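Local coordinates for oxidoreductase, iron/ascorbate family (PDB 3ON7), which probably uses iron(II), oxygen and 2-oxoglutarate to form ethylene, and to oxidise L-arginine in a coupled reaction that releases guanidine and succinate, at residues K84-Y89 and P158-D163; E175-I180 and I214-Q219. One frame throughout, in Å; residues are numbered along the deposited sequence. Where two conformers were deposited one is given.

Contact 1: residues K84-Y89 and P158-D163; sequences KDIKEY and PPMTGD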
loop_
_atom_site.group_PDB
_atom_site.type_symbol
_atom_site.label_atom_id
_atom_site.label_comp_id
_atom_site.label_asym_id
_atom_site.label_seq_id
_atom_site.Cartn_x
_atom_site.Cartn_y
_atom_site.Cartn_z
ATOM N N LYS B 84 -15.644 -0.884 -17.986
ATOM C CA LYS B 84 -14.495 -1.115 -18.860
ATOM C C LYS B 84 -13.899 0.214 -19.307
ATOM O O LYS B 84 -14.574 1.006 -19.949
ATOM C CB LYS B 84 -14.936 -1.922 -20.096
ATOM C CG LYS B 84 -13.825 -2.330 -21.052
ATOM C CD LYS B 84 -14.423 -2.867 -22.360
ATOM C CE LYS B 84 -13.653 -2.392 -23.600
ATOM N NZ LYS B 84 -14.385 -2.592 -24.900
ATOM N N ASP B 85 -12.634 0.453 -18.975
ATOM C CA ASP B 85 -11.978 1.682 -19.355
ATOM C C ASP B 85 -11.727 1.639 -20.866
ATOM O O ASP B 85 -11.799 0.564 -21.472
ATOM C CB ASP B 85 -10.670 1.875 -18.580
ATOM C CG ASP B 85 -10.239 3.343 -18.487
ATOM O OD1 ASP B 85 -10.845 4.202 -19.143
ATOM O OD2 ASP B 85 -9.290 3.642 -17.739
ATOM N N ILE B 86 -11.464 2.807 -21.453
ATOM C CA ILE B 86 -11.259 2.947 -22.899
ATOM C C ILE B 86 -9.777 2.861 -23.283
ATOM O O ILE B 86 -9.402 3.193 -24.404
ATOM C CB ILE B 86 -11.860 4.277 -23.442
ATOM C CG1 ILE B 86 -11.175 5.498 -22.793
ATOM C CG2 ILE B 86 -13.355 4.295 -23.231
ATOM C CD1 ILE B 86 -11.496 6.829 -23.476
ATOM N N LYS B 87 -8.936 2.429 -22.343
ATOM C CA LYS B 87 -7.511 2.305 -22.569
ATOM C C LYS B 87 -6.918 1.147 -21.770
ATOM O O LYS B 87 -7.448 0.767 -20.724
ATOM C CB LYS B 87 -6.788 3.611 -22.208
ATOM C CG LYS B 87 -6.729 3.931 -20.705
ATOM C CD LYS B 87 -5.957 5.220 -20.433
ATOM C CE LYS B 87 -6.084 5.733 -18.991
ATOM N NZ LYS B 87 -7.503 5.967 -18.553
ATOM N N GLU B 88 -5.820 0.609 -22.288
ATOM C CA GLU B 88 -4.985 -0.385 -21.600
ATOM C C GLU B 88 -3.569 0.196 -21.678
ATOM O O GLU B 88 -3.303 1.087 -22.482
ATOM C CB GLU B 88 -5.095 -1.772 -22.267
ATOM C CG GLU B 88 -4.459 -1.839 -23.661
ATOM C CD GLU B 88 -4.762 -3.101 -24.455
ATOM O OE1 GLU B 88 -5.121 -4.158 -23.863
ATOM O OE2 GLU B 88 -4.610 -3.036 -25.703
ATOM N N TYR B 89 -2.670 -0.234 -20.812
ATOM C CA TYR B 89 -1.359 0.379 -20.810
ATOM C C TYR B 89 -0.343 -0.517 -20.192
ATOM O O TYR B 89 -0.689 -1.533 -19.597
ATOM C CB TYR B 89 -1.382 1.758 -20.112
ATOM C CG TYR B 89 -2.037 1.785 -18.746
ATOM C CD1 TYR B 89 -3.401 2.011 -18.606
ATOM C CD2 TYR B 89 -1.285 1.619 -17.592
ATOM C CE1 TYR B 89 -4.011 2.042 -17.340
ATOM C CE2 TYR B 89 -1.883 1.670 -16.329
ATOM C CZ TYR B 89 -3.234 1.873 -16.208
ATOM O OH TYR B 89 -3.795 1.916 -14.958
ATOM N N PRO B 158 -7.751 1.321 -27.612
ATOM C CA PRO B 158 -8.190 0.446 -28.706
ATOM C C PRO B 158 -9.310 1.023 -29.581
ATOM O O PRO B 158 -10.069 1.892 -29.135
ATOM C CB PRO B 158 -8.708 -0.815 -27.980
ATOM C CG PRO B 158 -8.134 -0.745 -26.591
ATOM C CD PRO B 158 -8.022 0.728 -26.288
ATOM N N PRO B 159 -9.435 0.513 -30.819
ATOM C CA PRO B 159 -10.521 0.916 -31.687
ATOM C C PRO B 159 -11.865 0.641 -31.060
ATOM O O PRO B 159 -12.007 -0.328 -30.340
ATOM C CB PRO B 159 -10.370 0.010 -32.921
ATOM C CG PRO B 159 -9.099 -0.700 -32.779
ATOM C CD PRO B 159 -8.646 -0.601 -31.376
HETATM N N MSE B 160 -12.833 1.496 -31.346
HETATM C CA MSE B 160 -14.232 1.232 -31.057
HETATM C C MSE B 160 -14.923 0.811 -32.346
HETATM O O MSE B 160 -14.638 1.353 -33.399
HETATM C CB MSE B 160 -14.895 2.498 -30.529
HETATM C CG MSE B 160 -14.154 3.130 -29.370
HETATM SE SE MSE B 160 -15.285 4.375 -28.458
HETATM C CE MSE B 160 -14.097 4.929 -27.041
ATOM N N THR B 161 -15.843 -0.139 -32.258
ATOM C CA THR B 161 -16.638 -0.547 -33.423
ATOM C C THR B 161 -18.140 -0.501 -33.125
ATOM O O THR B 161 -18.566 -0.284 -31.994
ATOM C CB THR B 161 -16.241 -1.967 -33.948
ATOM O OG1 THR B 161 -16.351 -2.939 -32.899
ATOM C CG2 THR B 161 -14.812 -1.962 -34.500
ATOM N N GLY B 162 -18.940 -0.698 -34.159
ATOM C CA GLY B 162 -20.380 -0.771 -34.001
ATOM C C GLY B 162 -21.008 0.540 -33.557
ATOM O O GLY B 162 -20.768 1.595 -34.165
ATOM N N ASP B 163 -21.794 0.459 -32.480
ATOM C CA ASP B 163 -22.560 1.573 -31.914
ATOM C C ASP B 163 -21.829 2.278 -30.764
ATOM O O ASP B 163 -22.296 3.304 -30.259
ATOM C CB ASP B 163 -23.908 1.043 -31.402
ATOM C CG ASP B 163 -23.758 -0.218 -30.549
ATOM O OD1 ASP B 163 -22.733 -0.346 -29.846
ATOM O OD2 ASP B 163 -24.657 -1.085 -30.599
HETATM O O HOH W 1 -13.480 -0.738 -27.562
HETATM O O HOH W 2 -10.674 3.310 -26.754
#

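Contact 2: residues E175-I180 and I214-Q219; sequences EDINLI and IGDMLQ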
loop_
_atom_site.group_PDB
_atom_site.type_symbol
_atom_site.label_atom_id
_atom_site.label_comp_id
_atom_site.label_asym_id
_atom_site.label_seq_id
_atom_site.Cartn_x
_atom_site.Cartn_y
_atom_site.Cartn_z
ATOM N N GLU B 175 -3.498 17.608 -13.695
ATOM C CA GLU B 175 -2.118 18.038 -13.569
ATOM C C GLU B 175 -1.185 16.871 -13.298
ATOM O O GLU B 175 -1.579 15.874 -12.734
ATOM C CB GLU B 175 -1.983 19.051 -12.452
ATOM C CG GLU B 175 -2.694 20.347 -12.763
ATOM C CD GLU B 175 -3.800 20.650 -11.786
ATOM O OE1 GLU B 175 -4.602 19.736 -11.456
ATOM O OE2 GLU B 175 -3.847 21.814 -11.344
ATOM N N ASP B 176 0.058 16.998 -13.733
ATOM C CA ASP B 176 1.074 16.033 -13.385
ATOM C C ASP B 176 1.648 16.407 -12.040
ATOM O O ASP B 176 1.839 17.579 -11.747
ATOM C CB ASP B 176 2.177 16.021 -14.429
ATOM C CG ASP B 176 1.697 15.488 -15.785
ATOM O OD1 ASP B 176 0.570 14.916 -15.866
ATOM O OD2 ASP B 176 2.452 15.664 -16.761
ATOM N N ILE B 177 1.909 15.401 -11.214
ATOM C CA ILE B 177 2.500 15.635 -9.907
ATOM C C ILE B 177 4.009 15.750 -9.947
ATOM O O ILE B 177 4.613 16.275 -9.018
ATOM C CB ILE B 177 2.118 14.508 -8.927
ATOM C CG1 ILE B 177 2.211 15.021 -7.476
ATOM C CG2 ILE B 177 2.963 13.257 -9.158
ATOM C CD1 ILE B 177 1.919 13.936 -6.420
ATOM N N ASN B 178 4.625 15.236 -11.009
ATOM C CA ASN B 178 6.070 14.983 -11.008
ATOM C C ASN B 178 6.893 16.229 -11.368
ATOM O O ASN B 178 6.402 17.350 -11.235
ATOM C CB ASN B 178 6.364 13.813 -11.935
ATOM C CG ASN B 178 5.744 13.997 -13.292
ATOM O OD1 ASN B 178 4.534 13.917 -13.414
ATOM N ND2 ASN B 178 6.551 14.317 -14.295
ATOM N N LEU B 179 8.159 16.044 -11.759
ATOM C CA LEU B 179 9.056 17.175 -12.042
ATOM C C LEU B 179 8.784 17.731 -13.416
ATOM O O LEU B 179 8.303 18.852 -13.529
ATOM C CB LEU B 179 10.526 16.794 -11.878
ATOM C CG LEU B 179 11.446 18.006 -11.663
ATOM C CD1 LEU B 179 11.181 18.680 -10.332
ATOM C CD2 LEU B 179 12.909 17.606 -11.774
ATOM N N ILE B 180 9.107 16.966 -14.457
ATOM C CA ILE B 180 8.649 17.272 -15.807
ATOM C C ILE B 180 8.205 16.009 -16.509
ATOM O O ILE B 180 8.651 14.908 -16.182
ATOM C CB ILE B 180 9.706 17.995 -16.711
ATOM C CG1 ILE B 180 10.982 17.165 -16.879
ATOM C CG2 ILE B 180 10.035 19.389 -16.165
ATOM C CD1 ILE B 180 11.919 17.718 -17.945
ATOM N N ILE B 214 5.766 21.225 -17.111
ATOM C CA ILE B 214 6.075 21.352 -15.689
ATOM C C ILE B 214 5.073 20.521 -14.903
ATOM O O ILE B 214 3.887 20.515 -15.247
ATOM C CB ILE B 214 5.869 22.814 -15.237
ATOM C CG1 ILE B 214 6.787 23.765 -16.002
ATOM C CG2 ILE B 214 6.051 22.984 -13.680
ATOM C CD1 ILE B 214 8.298 23.514 -15.830
ATOM N N GLY B 215 5.545 19.842 -13.856
ATOM C CA GLY B 215 4.684 19.097 -12.920
ATOM C C GLY B 215 4.700 19.727 -11.523
ATOM O O GLY B 215 5.547 20.591 -11.229
ATOM N N ASP B 216 3.760 19.310 -10.664
ATOM C CA ASP B 216 3.569 19.953 -9.354
ATOM C C ASP B 216 4.839 20.084 -8.527
ATOM O O ASP B 216 5.038 21.084 -7.829
ATOM C CB ASP B 216 2.537 19.200 -8.513
ATOM C CG ASP B 216 1.139 19.396 -9.018
ATOM O OD1 ASP B 216 0.978 20.272 -9.892
ATOM O OD2 ASP B 216 0.220 18.672 -8.562
HETATM N N MSE B 217 5.691 19.073 -8.579
HETATM C CA MSE B 217 6.918 19.127 -7.800
HETATM C C MSE B 217 7.925 20.210 -8.254
HETATM O O MSE B 217 8.645 20.743 -7.418
HETATM C CB MSE B 217 7.554 17.754 -7.707
HETATM C CG MSE B 217 6.856 16.857 -6.688
HETATM SE SE MSE B 217 7.554 15.077 -6.815
HETATM C CE MSE B 217 6.259 14.165 -5.710
ATOM N N LEU B 218 7.950 20.564 -9.536
ATOM C CA LEU B 218 8.791 21.687 -10.013
ATOM C C LEU B 218 8.131 23.038 -9.738
ATOM O O LEU B 218 8.834 24.040 -9.498
ATOM C CB LEU B 218 9.147 21.550 -11.519
ATOM C CG LEU B 218 10.158 22.548 -12.096
ATOM C CD1 LEU B 218 11.421 22.637 -11.241
ATOM C CD2 LEU B 218 10.540 22.175 -13.551
ATOM N N GLN B 219 6.795 23.070 -9.763
ATOM C CA GLN B 219 6.076 24.254 -9.305
ATOM C C GLN B 219 6.452 24.553 -7.863
ATOM O O GLN B 219 6.781 25.700 -7.518
ATOM C CB GLN B 219 4.567 24.112 -9.449
ATOM C CG GLN B 219 3.813 25.382 -9.073
ATOM C CD GLN B 219 2.299 25.296 -9.270
ATOM O OE1 GLN B 219 1.812 25.053 -10.363
ATOM N NE2 GLN B 219 1.556 25.559 -8.209
HETATM O O HOH W 3 -1.068 16.489 -9.711
HETATM O O HOH W 4 0.548 19.643 -15.118
#

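Contact 1: residues K84-Y89 and P158-D163
Pro158 meets the backbone between Ile86 and Lys87: its ring carbon CD lies 3.4 Å from Ile86 O and 4.1 Å from Lys87 CA, so the ring carbon bonded to its nitrogen packs against the chain where it is about to enter strand 88-92. A second touch is apolar. The methyl CE of selenomethionine Met160 comes to 3.9 Å from Ile86 CG2, the two side chains crossing at a slant. Met160 gets there with CG beside its own backbone N (chi1 -52°) and the rest of the chain extended, which carries the methyl far enough to reach the branch of Ile86. No direct hydrogen bond joins the segments; water 2 does that work, donating to Ile86 O at 2.7 Å and to Pro158 O at 2.8 Å. Water 1 makes a looser bridge, bonded to Pro159 O and weakly to Lys84 NZ.

The turn that presents Ile86 is held from behind by Asp85. Its OD1 accepts from Ile86 N at 2.8 Å on the anti side, 34° out of the carboxylate plane, while OD2 takes the syn-side salt bridge from Lys87 NZ at 3.0 Å. OD1 also pairs with Arg263 of the second subunit, so this carboxylate serves both the turn and the subunit interface. Glu88, which reaches toward the Pro158 ring, is held by His156 and Lys56. A backbone hydrogen bond between Glu88 and His156 belongs to the antiparallel pairing of strands 88-92 and 151-157, and the contact is the frayed end of that pair, at the margin of the double-stranded beta-helix common to 2-oxoglutarate oxygenases.

Contact 2: residues E175-I180 and I214-Q219
Leu179 and Met217 bury the most surface here, with Asp216 and Ile177 close behind, and they join the loop 175-180 to the first residues of helix 216-221. Leu179 CD1 lies 3.7 Å from Leu218 CB, brought back toward the helix because CG stands opposite the backbone N (chi1 -159°). Met217 runs its CG close to Ile177 O, and its backbone N is shared by two carbonyls, Ile177 O at 3.0 Å and Asn178 O at 3.2 Å, both approached from above the carbonyl plane. Asp216 N gives the straighter bond to Asp176 O, 2.8 Å long with 160° at the hydrogen. Its carboxylate bonds through OD1 to Ser228, and through OD2 to Arg273 and water 3. Replacing Asp216 with an alanine would probably leave Arg273 without its carboxylate mate and cost Ser228 its main acceptor. Gly215, the N-cap, donates to Leu179 O and sits against Asn178 O, where a side chain would collide. Carbonyls of 175-180 thus satisfy N-H groups at the helix start that lack intrahelical acceptors, probably steadying the loop bearing Asp176; its OD2 is hydrogen-bonded to Thr181 and Asn213, and with His174 and His231 it could form the iron site, modelled here without metal.

The two contacts lie on opposite sides of the chain's centre, about 29 Å apart between centres, with nearest atoms about 12 Å apart. Contact 1 is peripheral and partly buried, touching through a proline ring and a methyl pair, with water carrying the polar links; contact 2 is buried near the middle and is held by direct backbone hydrogen bonds with leucine and isoleucine packing around them. They share no helix or strand, but the main eight-stranded sheet connects them: 88-92 and 151-157 pair beside contact 1, and 180-184 and 210-214 pair at contact 2. Both reach the second subunit, contact 1 through a salt bridge, hydrogen bonds and packing, contact 2 through Ile177 packing and Glu175, which faces its own copy as a like charge.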